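Local structure of putative ABC transporter (Thermobispora bispora, 4PE6) at residues Pro97-Ala102 with Val107-Phe112. The protein probably serves as the solute-binding component of an ABC transporter, with a likely carbohydrate-type ligand held between its two lobes. Numbering follows the deposited sequence.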
loop_
_atom_site.group_PDB
_atom_site.type_symbol
_atom_site.label_atom_id
_atom_site.label_comp_id
_atom_site.label_asym_id
_atom_site.label_seq_id
_atom_site.Cartn_x
_atom_site.Cartn_y
_atom_site.Cartn_z
ATOM N N PRO A 97 -16.285 12.785 10.165
ATOM C CA PRO A 97 -17.602 12.762 10.822
ATOM C C PRO A 97 -18.207 11.354 10.903
ATOM O O PRO A 97 -18.718 10.971 11.941
ATOM C CB PRO A 97 -18.443 13.698 9.947
ATOM C CG PRO A 97 -17.436 14.674 9.397
ATOM C CD PRO A 97 -16.212 13.835 9.134
ATOM N N VAL A 98 -18.122 10.569 9.837
ATOM C CA VAL A 98 -18.743 9.252 9.880
ATOM C C VAL A 98 -17.954 8.316 10.776
ATOM O O VAL A 98 -18.531 7.415 11.377
ATOM C CB VAL A 98 -18.991 8.640 8.484
ATOM C CG1 VAL A 98 -17.711 8.115 7.858
ATOM C CG2 VAL A 98 -20.036 7.535 8.578
ATOM N N ILE A 99 -16.647 8.544 10.890
ATOM C CA ILE A 99 -15.828 7.762 11.820
ATOM C C ILE A 99 -16.310 8.050 13.229
ATOM O O ILE A 99 -16.505 7.134 14.022
ATOM C CB ILE A 99 -14.315 8.006 11.620
ATOM C CG1 ILE A 99 -13.847 7.302 10.333
ATOM C CG2 ILE A 99 -13.512 7.514 12.812
ATOM C CD1 ILE A 99 -12.430 7.655 9.907
ATOM N N GLN A 100 -16.543 9.320 13.538
ATOM C CA GLN A 100 -17.050 9.666 14.858
ATOM C C GLN A 100 -18.456 9.105 15.079
ATOM O O GLN A 100 -18.797 8.715 16.188
ATOM C CB GLN A 100 -17.016 11.172 15.068
ATOM C CG GLN A 100 -17.372 11.606 16.488
ATOM C CD GLN A 100 -16.360 11.133 17.499
ATOM O OE1 GLN A 100 -15.193 11.492 17.421
ATOM N NE2 GLN A 100 -16.795 10.317 18.450
ATOM N N GLN A 101 -19.264 9.044 14.019
ATOM C CA GLN A 101 -20.598 8.467 14.100
ATOM C C GLN A 101 -20.513 6.980 14.457
ATOM O O GLN A 101 -21.276 6.476 15.303
ATOM C CB GLN A 101 -21.349 8.674 12.767
ATOM C CG GLN A 101 -22.752 8.078 12.728
ATOM C CD GLN A 101 -23.401 8.155 11.364
ATOM O OE1 GLN A 101 -23.119 9.057 10.576
ATOM N NE2 GLN A 101 -24.290 7.201 11.079
ATOM N N ALA A 102 -19.591 6.273 13.809
ATOM C CA ALA A 102 -19.349 4.877 14.112
ATOM C C ALA A 102 -18.949 4.689 15.579
ATOM O O ALA A 102 -19.502 3.844 16.262
ATOM C CB ALA A 102 -18.283 4.300 13.188
ATOM N N VAL A 107 -18.982 1.257 17.897
ATOM C CA VAL A 107 -18.159 0.480 16.964
ATOM C C VAL A 107 -16.680 0.815 17.188
ATOM O O VAL A 107 -16.307 2.001 17.320
ATOM C CB VAL A 107 -18.526 0.765 15.477
ATOM C CG1 VAL A 107 -17.724 -0.120 14.522
ATOM C CG2 VAL A 107 -20.016 0.539 15.226
ATOM N N LYS A 108 -15.852 -0.229 17.230
ATOM C CA LYS A 108 -14.404 -0.075 17.286
ATOM C C LYS A 108 -13.924 0.225 15.874
ATOM O O LYS A 108 -14.293 -0.482 14.915
ATOM C CB LYS A 108 -13.708 -1.355 17.809
ATOM C CG LYS A 108 -13.974 -1.711 19.264
ATOM C CD LYS A 108 -13.734 -0.494 20.152
ATOM C CE LYS A 108 -13.356 -0.835 21.570
ATOM N NZ LYS A 108 -14.499 -0.945 22.481
ATOM N N VAL A 109 -13.099 1.252 15.731
ATOM C CA VAL A 109 -12.687 1.692 14.405
ATOM C C VAL A 109 -11.183 1.624 14.280
ATOM O O VAL A 109 -10.464 2.245 15.052
ATOM C CB VAL A 109 -13.198 3.125 14.111
ATOM C CG1 VAL A 109 -12.640 3.631 12.794
ATOM C CG2 VAL A 109 -14.718 3.143 14.105
ATOM N N VAL A 110 -10.714 0.821 13.324
ATOM C CA VAL A 110 -9.319 0.770 12.960
ATOM C C VAL A 110 -9.153 1.339 11.567
ATOM O O VAL A 110 -9.658 0.778 10.571
ATOM C CB VAL A 110 -8.771 -0.672 12.991
ATOM C CG1 VAL A 110 -7.295 -0.683 12.666
ATOM C CG2 VAL A 110 -9.033 -1.314 14.348
ATOM N N VAL A 111 -8.486 2.485 11.502
ATOM C CA VAL A 111 -8.059 3.041 10.240
ATOM C C VAL A 111 -6.732 2.382 9.892
ATOM O O VAL A 111 -5.811 2.360 10.716
ATOM C CB VAL A 111 -7.882 4.556 10.362
ATOM C CG1 VAL A 111 -7.160 5.127 9.143
ATOM C CG2 VAL A 111 -9.235 5.226 10.590
ATOM N N PHE A 112 -6.617 1.832 8.692
ATOM C CA PHE A 112 -5.379 1.180 8.302
ATOM C C PHE A 112 -4.868 1.657 6.958
ATOM O O PHE A 112 -5.611 2.243 6.175
ATOM C CB PHE A 112 -5.460 -0.358 8.363
ATOM C CG PHE A 112 -6.295 -0.961 7.283
ATOM C CD1 PHE A 112 -7.665 -1.003 7.416
ATOM C CD2 PHE A 112 -5.716 -1.441 6.124
ATOM C CE1 PHE A 112 -8.461 -1.574 6.421
ATOM C CE2 PHE A 112 -6.493 -1.986 5.129
ATOM C CZ PHE A 112 -7.858 -2.047 5.271
#
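Ile-99 meets two strand valines with different branches. Its CG2, anti to the backbone N, lies 4.0 Å from CG1 of Val-109, whereas the other branch, CG1, lies anti to the carbonyl carbon (chi1 -74°) and runs on in an extended chain, bringing CD1 to 4.1 Å from CG2 of Val-111. That second pair of side chains meets at about a right angle. One helical turn later, Ala-102 offers its CB to Val-109 CG2 at 3.9 Å, so the two methyls of Val-109 are shared out, CG1 to Ile-99 and CG2 to Ala-102. The polar link is at the turn end: Val-107 N donates to Ala-102 O at 3.1 Å, with an N-H...O angle of 154° and the donor tilted out of the carbonyl plane. Val-107 CB lies 3.3 Å from that same Ala-102 O, so the residue packs on the carbonyl it bonds to. The axes of segments 97-102 and 108-112 come within 8.8 Å, their directions 145° apart, as expected for the returning half of a beta-alpha-beta unit; Ile-87 of its first strand, 84-88, also touches Ile-99 and Val-109. Buried methyl contacts thus carry the attachment, with one backbone bond tying the helix to the residue just before strand 108-112.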